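PDB 2WAD: penicillin-binding protein 2B from Streptococcus pneumoniae, which is thought to form peptide cross-links between adjacent glycan strands of cell-wall peptidoglycan as part of the elongasome, and binds penicillin. Local coordinates for residues I225-I233 against L310-D321; L348-M358 against A536-I546. One frame throughout, in Å; residues are numbered along the deposited sequence.

Contact 1. Residues I225-I233 against L310-D321. Unlike the reference sequence in segment 225-233: Ile225 (reference Val).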
loop_
_atom_site.group_PDB
_atom_site.type_symbol
_atom_site.label_atom_id
_atom_site.label_comp_id
_atom_site.label_asym_id
_atom_site.label_seq_id
_atom_site.Cartn_x
_atom_site.Cartn_y
_atom_site.Cartn_z
ATOM N N ILE A 225 8.617 -0.412 14.224
ATOM C CA ILE A 225 8.254 -1.503 13.319
ATOM C C ILE A 225 9.202 -2.669 13.566
ATOM O O ILE A 225 10.412 -2.515 13.430
ATOM C CB ILE A 225 8.401 -1.065 11.846
ATOM C CG1 ILE A 225 7.611 0.229 11.612
ATOM C CG2 ILE A 225 7.876 -2.142 10.927
ATOM C CD1 ILE A 225 8.275 1.239 10.707
ATOM N N LEU A 226 8.668 -3.822 13.957
ATOM C CA LEU A 226 9.515 -4.983 14.221
ATOM C C LEU A 226 10.092 -5.559 12.935
ATOM O O LEU A 226 9.516 -5.386 11.862
ATOM C CB LEU A 226 8.743 -6.062 14.976
ATOM C CG LEU A 226 7.980 -5.626 16.225
ATOM C CD1 LEU A 226 7.145 -6.774 16.761
ATOM C CD2 LEU A 226 8.949 -5.156 17.296
ATOM N N GLU A 227 11.229 -6.237 13.037
ATOM C CA GLU A 227 11.802 -6.908 11.873
ATOM C C GLU A 227 10.967 -8.117 11.451
ATOM O O GLU A 227 10.967 -9.155 12.104
ATOM C CB GLU A 227 13.264 -7.277 12.130
ATOM C CG GLU A 227 14.151 -6.048 12.324
ATOM C CD GLU A 227 15.625 -6.319 12.039
ATOM O OE1 GLU A 227 16.076 -7.464 12.263
ATOM O OE2 GLU A 227 16.321 -5.380 11.589
ATOM N N THR A 228 10.203 -7.970 10.378
ATOM C CA THR A 228 9.388 -9.071 9.876
ATOM C C THR A 228 9.237 -8.861 8.385
ATOM O O THR A 228 9.584 -7.795 7.870
ATOM C CB THR A 228 7.991 -9.147 10.562
ATOM O OG1 THR A 228 7.122 -8.157 10.009
ATOM C CG2 THR A 228 8.103 -8.935 12.066
ATOM N N SER A 229 8.719 -9.881 7.710
ATOM C CA SER A 229 8.595 -9.885 6.261
ATOM C C SER A 229 7.438 -9.011 5.809
ATOM O O SER A 229 7.331 -8.712 4.626
ATOM C CB SER A 229 8.359 -11.311 5.779
ATOM O OG SER A 229 7.205 -11.857 6.406
ATOM N N LEU A 230 6.612 -8.580 6.759
ATOM C CA LEU A 230 5.531 -7.615 6.527
ATOM C C LEU A 230 5.830 -6.184 6.950
ATOM O O LEU A 230 4.916 -5.348 6.948
ATOM C CB LEU A 230 4.240 -8.071 7.222
ATOM C CG LEU A 230 3.655 -9.382 6.691
ATOM C CD1 LEU A 230 2.476 -9.825 7.513
ATOM C CD2 LEU A 230 3.275 -9.241 5.221
ATOM N N SER A 231 7.087 -5.885 7.282
ATOM C CA SER A 231 7.462 -4.533 7.709
ATOM C C SER A 231 7.280 -3.461 6.634
ATOM O O SER A 231 6.795 -2.375 6.928
ATOM C CB SER A 231 8.866 -4.474 8.334
ATOM O OG SER A 231 9.867 -4.688 7.354
ATOM N N SER A 232 7.637 -3.753 5.389
ATOM C CA SER A 232 7.483 -2.762 4.318
ATOM C C SER A 232 6.034 -2.297 4.130
ATOM O O SER A 232 5.785 -1.168 3.699
ATOM C CB SER A 232 8.010 -3.336 2.998
ATOM O OG SER A 232 7.464 -4.634 2.749
ATOM N N ILE A 233 5.082 -3.166 4.460
ATOM C CA ILE A 233 3.683 -2.933 4.197
ATOM C C ILE A 233 2.992 -2.238 5.371
ATOM O O ILE A 233 1.933 -1.624 5.206
ATOM C CB ILE A 233 3.030 -4.266 3.838
ATOM C CG1 ILE A 233 3.434 -4.677 2.406
ATOM C CG2 ILE A 233 1.522 -4.214 4.011
ATOM C CD1 ILE A 233 3.211 -6.151 2.112
ATOM N N LEU A 310 -4.253 -8.530 10.357
ATOM C CA LEU A 310 -4.139 -8.776 8.920
ATOM C C LEU A 310 -4.629 -10.153 8.512
ATOM O O LEU A 310 -4.803 -11.048 9.338
ATOM C CB LEU A 310 -2.703 -8.623 8.434
ATOM C CG LEU A 310 -1.944 -7.403 8.954
ATOM C CD1 LEU A 310 -0.625 -7.317 8.188
ATOM C CD2 LEU A 310 -2.803 -6.157 8.799
ATOM N N THR A 311 -4.846 -10.294 7.209
ATOM C CA THR A 311 -5.293 -11.544 6.622
ATOM C C THR A 311 -4.076 -12.409 6.351
ATOM O O THR A 311 -4.222 -13.606 6.121
ATOM C CB THR A 311 -5.993 -11.289 5.273
ATOM O OG1 THR A 311 -5.128 -10.508 4.438
ATOM C CG2 THR A 311 -7.295 -10.516 5.457
ATOM N N ILE A 312 -2.889 -11.805 6.344
ATOM C CA ILE A 312 -1.655 -12.526 6.031
ATOM C C ILE A 312 -1.030 -13.146 7.264
ATOM O O ILE A 312 -0.895 -12.492 8.303
ATOM C CB ILE A 312 -0.564 -11.619 5.411
ATOM C CG1 ILE A 312 -1.079 -10.922 4.139
ATOM C CG2 ILE A 312 0.693 -12.451 5.120
ATOM C CD1 ILE A 312 -0.221 -9.763 3.700
ATOM N N ASP A 313 -0.646 -14.410 7.134
ATOM C CA ASP A 313 0.100 -15.081 8.174
ATOM C C ASP A 313 1.602 -14.978 7.898
ATOM O O ASP A 313 2.067 -15.350 6.834
ATOM C CB ASP A 313 -0.354 -16.539 8.221
ATOM C CG ASP A 313 0.084 -17.227 9.475
ATOM O OD1 ASP A 313 1.299 -17.495 9.589
ATOM O OD2 ASP A 313 -0.780 -17.441 10.352
ATOM N N LEU A 314 2.371 -14.454 8.840
ATOM C CA LEU A 314 3.815 -14.363 8.660
ATOM C C LEU A 314 4.490 -15.638 8.138
ATOM O O LEU A 314 5.368 -15.545 7.281
ATOM C CB LEU A 314 4.481 -13.968 9.979
ATOM C CG LEU A 314 5.063 -12.570 10.200
ATOM C CD1 LEU A 314 4.095 -11.532 9.698
ATOM C CD2 LEU A 314 5.376 -12.357 11.673
ATOM N N ALA A 315 4.114 -16.799 8.678
ATOM C CA ALA A 315 4.742 -18.067 8.333
ATOM C C ALA A 315 4.484 -18.372 6.861
ATOM O O ALA A 315 5.413 -18.718 6.123
ATOM C CB ALA A 315 4.238 -19.216 9.243
ATOM N N PHE A 316 3.229 -18.233 6.433
ATOM C CA PHE A 316 2.911 -18.369 5.011
ATOM C C PHE A 316 3.721 -17.387 4.153
ATOM O O PHE A 316 4.397 -17.763 3.187
ATOM C CB PHE A 316 1.403 -18.291 4.721
ATOM C CG PHE A 316 1.067 -18.627 3.308
ATOM C CD1 PHE A 316 1.352 -19.885 2.798
ATOM C CD2 PHE A 316 0.528 -17.675 2.462
ATOM C CE1 PHE A 316 1.089 -20.194 1.468
ATOM C CE2 PHE A 316 0.252 -17.968 1.135
ATOM C CZ PHE A 316 0.533 -19.222 0.636
ATOM N N GLN A 317 3.692 -16.122 4.542
ATOM C CA GLN A 317 4.421 -15.105 3.798
ATOM C C GLN A 317 5.917 -15.415 3.724
ATOM O O GLN A 317 6.534 -15.194 2.686
ATOM C CB GLN A 317 4.139 -13.700 4.354
ATOM C CG GLN A 317 5.004 -12.585 3.739
ATOM C CD GLN A 317 4.371 -11.896 2.535
ATOM O OE1 GLN A 317 3.254 -12.222 2.135
ATOM N NE2 GLN A 317 5.058 -10.899 1.988
ATOM N N ASP A 318 6.495 -15.935 4.811
ATOM C CA ASP A 318 7.908 -16.287 4.870
ATOM C C ASP A 318 8.208 -17.405 3.879
ATOM O O ASP A 318 9.248 -17.408 3.212
ATOM C CB ASP A 318 8.315 -16.775 6.272
ATOM C CG ASP A 318 8.389 -15.655 7.298
ATOM O OD1 ASP A 318 8.362 -14.462 6.930
ATOM O OD2 ASP A 318 8.505 -15.978 8.492
ATOM N N SER A 319 7.308 -18.373 3.809
ATOM C CA SER A 319 7.580 -19.537 2.979
ATOM C C SER A 319 7.396 -19.211 1.488
ATOM O O SER A 319 8.162 -19.666 0.641
ATOM C CB SER A 319 6.848 -20.786 3.499
ATOM O OG SER A 319 5.483 -20.763 3.172
ATOM N N VAL A 320 6.458 -18.334 1.157
ATOM C CA VAL A 320 6.435 -17.789 -0.212
ATOM C C VAL A 320 7.706 -16.992 -0.597
ATOM O O VAL A 320 8.277 -17.202 -1.663
ATOM C CB VAL A 320 5.138 -17.001 -0.488
ATOM C CG1 VAL A 320 5.121 -16.455 -1.910
ATOM C CG2 VAL A 320 3.960 -17.913 -0.254
ATOM N N ASP A 321 8.154 -16.077 0.262
ATOM C CA ASP A 321 9.421 -15.363 0.056
ATOM C C ASP A 321 10.586 -16.331 -0.239
ATOM O O ASP A 321 11.382 -16.108 -1.147
ATOM C CB ASP A 321 9.748 -14.526 1.310
ATOM C CG ASP A 321 8.806 -13.330 1.518
ATOM O OD1 ASP A 321 8.890 -12.704 2.584
ATOM O OD2 ASP A 321 7.990 -12.952 0.643
HETATM O O HOH W 1 8.296 -10.085 2.685
#
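A chi1 of 57° tucks Ser229 OG between its own backbone N and carbonyl carbon, directed at Asp318, while Leu230, with CG opposite its carbonyl carbon (chi1 -64°), sends both methyl groups among Leu310, Ile312, Leu314 and Gln317. Ser229 and Leu230 are the two central residues of a type I beta turn, Thr228 to Ser231, where the dimerisation-domain portion of the chain meets the first turns of helix 314-334 in the transpeptidase region. Thr228 O tightens the turn by accepting from both the backbone N and OG of Ser231. The helix begins at the N-cap Asp313, whose OD1 receives Ala315 N at 3.0 Å.

Leucine suits position 230 because its fork serves two directions. Leu230 CD1 approaches Leu310 CD1 at 4.0 Å and also lies beside Leu314, at a separation too short to be trusted. Leu230 CD2 meets Ile312 CD1 at 3.8 Å. It also crosses the bent chain of Gln317, which offers carbon here while its NE2 donates to Met358 O of strand 355-363.

The side nearer Asp318 and Asp321 is polar. A water lies 2.6 Å from Ser229 O and 2.7 Å from Asp321 OD1; the other oxygen of Asp321 bonds Ser359 OG. Small and hydroxylated, Ser229 can approach the helix closely, and its OG donates to Asp318 OD1 at 2.9 Å, nearly along the carboxylate C-O bond.

Contact 2. Residues L348-M358 against A536-I546. Unlike the reference sequence in segment 348-358: Gln351 (reference Lys). Unlike the reference sequence in segment 536-546: Leu542 (reference Val), His545 (reference Arg).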
loop_
_atom_site.group_PDB
_atom_site.type_symbol
_atom_site.label_atom_id
_atom_site.label_comp_id
_atom_site.label_asym_id
_atom_site.label_seq_id
_atom_site.Cartn_x
_atom_site.Cartn_y
_atom_site.Cartn_z
ATOM N N LEU A 348 -4.578 -14.715 -3.280
ATOM C CA LEU A 348 -5.816 -14.168 -2.699
ATOM C C LEU A 348 -6.834 -15.276 -2.412
ATOM O O LEU A 348 -6.847 -16.292 -3.110
ATOM C CB LEU A 348 -6.477 -13.212 -3.703
ATOM C CG LEU A 348 -5.697 -12.012 -4.250
ATOM C CD1 LEU A 348 -6.546 -11.203 -5.243
ATOM C CD2 LEU A 348 -5.212 -11.116 -3.131
ATOM N N ASN A 349 -7.677 -15.076 -1.400
ATOM C CA ASN A 349 -8.844 -15.917 -1.158
ATOM C C ASN A 349 -9.909 -15.349 -2.098
ATOM O O ASN A 349 -10.335 -14.207 -1.910
ATOM C CB ASN A 349 -9.270 -15.755 0.307
ATOM C CG ASN A 349 -10.529 -16.543 0.684
ATOM O OD1 ASN A 349 -11.407 -16.808 -0.141
ATOM N ND2 ASN A 349 -10.622 -16.897 1.962
ATOM N N PRO A 350 -10.310 -16.117 -3.123
ATOM C CA PRO A 350 -11.253 -15.646 -4.157
ATOM C C PRO A 350 -12.692 -15.531 -3.637
ATOM O O PRO A 350 -13.551 -14.960 -4.329
ATOM C CB PRO A 350 -11.232 -16.772 -5.202
ATOM C CG PRO A 350 -10.893 -18.051 -4.317
ATOM C CD PRO A 350 -9.908 -17.526 -3.312
ATOM N N GLN A 351 -12.963 -16.062 -2.447
ATOM C CA GLN A 351 -14.326 -15.991 -1.890
ATOM C C GLN A 351 -14.551 -14.676 -1.146
ATOM O O GLN A 351 -15.683 -14.271 -0.954
ATOM C CB GLN A 351 -14.608 -17.178 -0.943
ATOM C CG GLN A 351 -14.847 -18.515 -1.672
ATOM C CD GLN A 351 -15.007 -19.726 -0.731
ATOM O OE1 GLN A 351 -14.792 -19.622 0.479
ATOM N NE2 GLN A 351 -15.379 -20.885 -1.292
ATOM N N THR A 352 -13.477 -14.028 -0.703
ATOM C CA THR A 352 -13.605 -12.883 0.205
ATOM C C THR A 352 -12.694 -11.698 -0.133
ATOM O O THR A 352 -12.903 -10.585 0.352
ATOM C CB THR A 352 -13.273 -13.256 1.662
ATOM O OG1 THR A 352 -11.857 -13.469 1.795
ATOM C CG2 THR A 352 -14.084 -14.473 2.132
ATOM N N GLY A 353 -11.662 -11.924 -0.942
ATOM C CA GLY A 353 -10.740 -10.837 -1.243
ATOM C C GLY A 353 -9.597 -10.774 -0.243
ATOM O O GLY A 353 -8.672 -9.979 -0.423
ATOM N N ALA A 354 -9.621 -11.638 0.770
ATOM C CA ALA A 354 -8.534 -11.656 1.745
ATOM C C ALA A 354 -7.182 -11.881 1.081
ATOM O O ALA A 354 -7.076 -12.743 0.212
ATOM C CB ALA A 354 -8.773 -12.733 2.798
ATOM N N VAL A 355 -6.163 -11.129 1.492
ATOM C CA VAL A 355 -4.829 -11.273 0.909
ATOM C C VAL A 355 -4.059 -12.345 1.671
ATOM O O VAL A 355 -3.849 -12.213 2.873
ATOM C CB VAL A 355 -4.033 -9.944 0.865
ATOM C CG1 VAL A 355 -2.547 -10.210 0.553
ATOM C CG2 VAL A 355 -4.606 -9.013 -0.221
ATOM N N LEU A 356 -3.694 -13.432 0.993
ATOM C CA LEU A 356 -2.966 -14.531 1.647
ATOM C C LEU A 356 -1.469 -14.240 1.707
ATOM O O LEU A 356 -0.826 -14.534 2.709
ATOM C CB LEU A 356 -3.226 -15.860 0.929
ATOM C CG LEU A 356 -4.727 -16.170 0.851
ATOM C CD1 LEU A 356 -4.963 -17.384 -0.043
ATOM C CD2 LEU A 356 -5.351 -16.298 2.275
ATOM N N SER A 357 -0.928 -13.643 0.648
ATOM C CA SER A 357 0.422 -13.092 0.670
ATOM C C SER A 357 0.654 -12.257 -0.574
ATOM O O SER A 357 0.022 -12.486 -1.603
ATOM C CB SER A 357 1.494 -14.189 0.722
ATOM O OG SER A 357 1.494 -14.861 -0.515
ATOM N N MET A 358 1.570 -11.305 -0.441
ATOM C CA MET A 358 2.026 -10.418 -1.486
ATOM C C MET A 358 3.548 -10.417 -1.374
ATOM O O MET A 358 4.081 -9.762 -0.489
ATOM C CB MET A 358 1.629 -8.959 -1.182
ATOM C CG MET A 358 0.345 -8.741 -0.453
ATOM S SD MET A 358 0.024 -7.082 0.191
ATOM C CE MET A 358 0.823 -5.958 -0.987
ATOM N N ALA A 536 -12.250 -17.277 -10.631
ATOM C CA ALA A 536 -12.469 -18.300 -9.617
ATOM C C ALA A 536 -13.743 -18.033 -8.800
ATOM O O ALA A 536 -14.293 -18.948 -8.205
ATOM C CB ALA A 536 -11.241 -18.377 -8.689
ATOM N N ASN A 537 -14.206 -16.782 -8.758
ATOM C CA ASN A 537 -15.400 -16.433 -7.985
ATOM C C ASN A 537 -16.581 -16.202 -8.933
ATOM O O ASN A 537 -17.505 -15.433 -8.652
ATOM C CB ASN A 537 -15.102 -15.176 -7.157
ATOM C CG ASN A 537 -16.152 -14.895 -6.099
ATOM O OD1 ASN A 537 -16.559 -15.797 -5.374
ATOM N ND2 ASN A 537 -16.566 -13.629 -5.979
ATOM N N ASN A 538 -16.504 -16.832 -10.094
ATOM C CA ASN A 538 -17.594 -16.821 -11.077
ATOM C C ASN A 538 -18.034 -15.465 -11.606
ATOM O O ASN A 538 -19.220 -15.242 -11.855
ATOM C CB ASN A 538 -18.775 -17.648 -10.574
ATOM C CG ASN A 538 -18.398 -19.123 -10.414
ATOM O OD1 ASN A 538 -17.773 -19.707 -11.296
ATOM N ND2 ASN A 538 -18.729 -19.707 -9.268
ATOM N N GLY A 539 -17.065 -14.566 -11.761
ATOM C CA GLY A 539 -17.291 -13.280 -12.425
ATOM C C GLY A 539 -17.555 -12.132 -11.468
ATOM O O GLY A 539 -17.670 -10.990 -11.875
ATOM N N VAL A 540 -17.676 -12.427 -10.188
ATOM C CA VAL A 540 -17.817 -11.375 -9.187
ATOM C C VAL A 540 -16.469 -10.945 -8.608
ATOM O O VAL A 540 -15.822 -11.642 -7.832
ATOM C CB VAL A 540 -18.765 -11.776 -8.043
ATOM C CG1 VAL A 540 -18.767 -10.687 -6.970
ATOM C CG2 VAL A 540 -20.169 -12.054 -8.602
ATOM N N ARG A 541 -16.059 -9.755 -9.013
ATOM C CA ARG A 541 -14.731 -9.264 -8.708
ATOM C C ARG A 541 -14.735 -8.611 -7.336
ATOM O O ARG A 541 -15.620 -7.825 -7.023
ATOM C CB ARG A 541 -14.394 -8.234 -9.760
ATOM C CG ARG A 541 -13.037 -7.578 -9.612
ATOM C CD ARG A 541 -12.905 -6.665 -10.819
ATOM N NE ARG A 541 -11.836 -5.735 -10.564
ATOM C CZ ARG A 541 -11.947 -4.418 -10.588
ATOM N NH1 ARG A 541 -13.074 -3.820 -10.932
ATOM N NH2 ARG A 541 -10.871 -3.710 -10.294
ATOM N N LEU A 542 -13.763 -8.964 -6.508
ATOM C CA LEU A 542 -13.762 -8.571 -5.108
ATOM C C LEU A 542 -12.527 -7.731 -4.804
ATOM O O LEU A 542 -11.442 -8.005 -5.312
ATOM C CB LEU A 542 -13.765 -9.818 -4.230
ATOM C CG LEU A 542 -14.958 -10.788 -4.247
ATOM C CD1 LEU A 542 -14.799 -11.805 -3.096
ATOM C CD2 LEU A 542 -16.313 -10.069 -4.123
ATOM N N ALA A 543 -12.699 -6.671 -4.016
ATOM C CA ALA A 543 -11.562 -5.869 -3.607
ATOM C C ALA A 543 -10.683 -6.727 -2.708
ATOM O O ALA A 543 -11.177 -7.372 -1.774
ATOM C CB ALA A 543 -12.015 -4.615 -2.849
ATOM N N PRO A 544 -9.365 -6.708 -2.965
ATOM C CA PRO A 544 -8.414 -7.391 -2.101
ATOM C C PRO A 544 -8.234 -6.579 -0.827
ATOM O O PRO A 544 -8.263 -5.353 -0.863
ATOM C CB PRO A 544 -7.113 -7.429 -2.919
ATOM C CG PRO A 544 -7.355 -6.662 -4.162
ATOM C CD PRO A 544 -8.715 -6.002 -4.077
ATOM N N HIS A 545 -8.144 -7.257 0.311
ATOM C CA HIS A 545 -8.032 -6.528 1.560
ATOM C C HIS A 545 -6.988 -7.249 2.406
ATOM O O HIS A 545 -7.014 -8.481 2.509
ATOM C CB HIS A 545 -9.386 -6.301 2.273
ATOM C CG HIS A 545 -10.123 -7.548 2.663
ATOM N ND1 HIS A 545 -10.027 -8.103 3.921
ATOM C CD2 HIS A 545 -11.013 -8.308 1.984
ATOM C CE1 HIS A 545 -10.803 -9.171 3.987
ATOM N NE2 HIS A 545 -11.408 -9.319 2.821
ATOM N N ILE A 546 -6.046 -6.470 2.932
ATOM C CA ILE A 546 -4.948 -6.985 3.731
ATOM C C ILE A 546 -5.361 -7.059 5.206
ATOM O O ILE A 546 -4.844 -7.878 5.979
ATOM C CB ILE A 546 -3.725 -6.058 3.584
ATOM C CG1 ILE A 546 -3.239 -6.012 2.142
ATOM C CG2 ILE A 546 -2.590 -6.521 4.491
ATOM C CD1 ILE A 546 -2.448 -4.760 1.767
HETATM O O HOH W 2 -13.377 -7.642 -0.470
#
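His545 reaches back over the backbone of Thr352, Gly353 and Ala354, and with Ala354 it forms a single parallel beta bridge. The bridge ties the loop of the antiparallel hairpin between strands 342-348 and 355-363 to the chain just beyond strand 540-542. His545 N donates to Gly353 O at 2.9 Å, from well above the carbonyl plane, and Val355 N returns a bond to His545 O at 3.0 Å.

From CB of His545, chi1 of 61° sets the ring between the residue's own N and carbonyl carbon, turning it to the hairpin. CG comes first, 4.2 Å from Gly353 O. CD2 lies 3.4 Å from Thr352 O, which sits at the ring edge, and NE2 gives that oxygen only a weak bond, with an N-H...O angle of 126°. On the other branch ND1 is bonded to Val547 O, while CE1 passes by Ala354. The CA of Ala354 rests over one ring face as a CH-pi contact, 4.0 Å from the centroid and 18° off the normal. Histidine suits the site through its flat face and ND1; both nitrogens could donate together only if the ring were protonated.

Two side-chain turns shape the loop. Asn349 OD1 makes an Asx turn with Gln351 N, and Thr352 OG1 an ST turn with Ala354 N. Gly353 fits its positive phi, and without a side chain it lets CA come within 3.5 Å of Ala543 O. A water donates to both Thr352 O and Ala543 O. Leu542 lays CD1 against the backbone of Gln351, and Pro350 packs on Ala536. At the far end Met358 crosses Ile546 at about a right angle, SD lying 3.7 Å from Ile546 CD1.

Contact 1 is partly buried, with an apolar centre and a polar, hydrated side, and joins the dimerisation-domain portion of the chain to the transpeptidase region; contact 2 is more buried and lies wholly within the latter. Side chains do most of the work in contact 1, whereas contact 2 adds backbone bonds and a ring over the main chain to its apolar packing. The two meet through 310-321: Thr311 N lies 2.7 Å from Ile546 O, and Thr311 OG1 lies 2.6 Å from Val355 O, both probable hydrogen bonds. Helix 314-334 also covers strand 355-363, with Phe316, Gln317 and Val320 packing on it. The helix thus faces contact 1's turn and contact 2's strand.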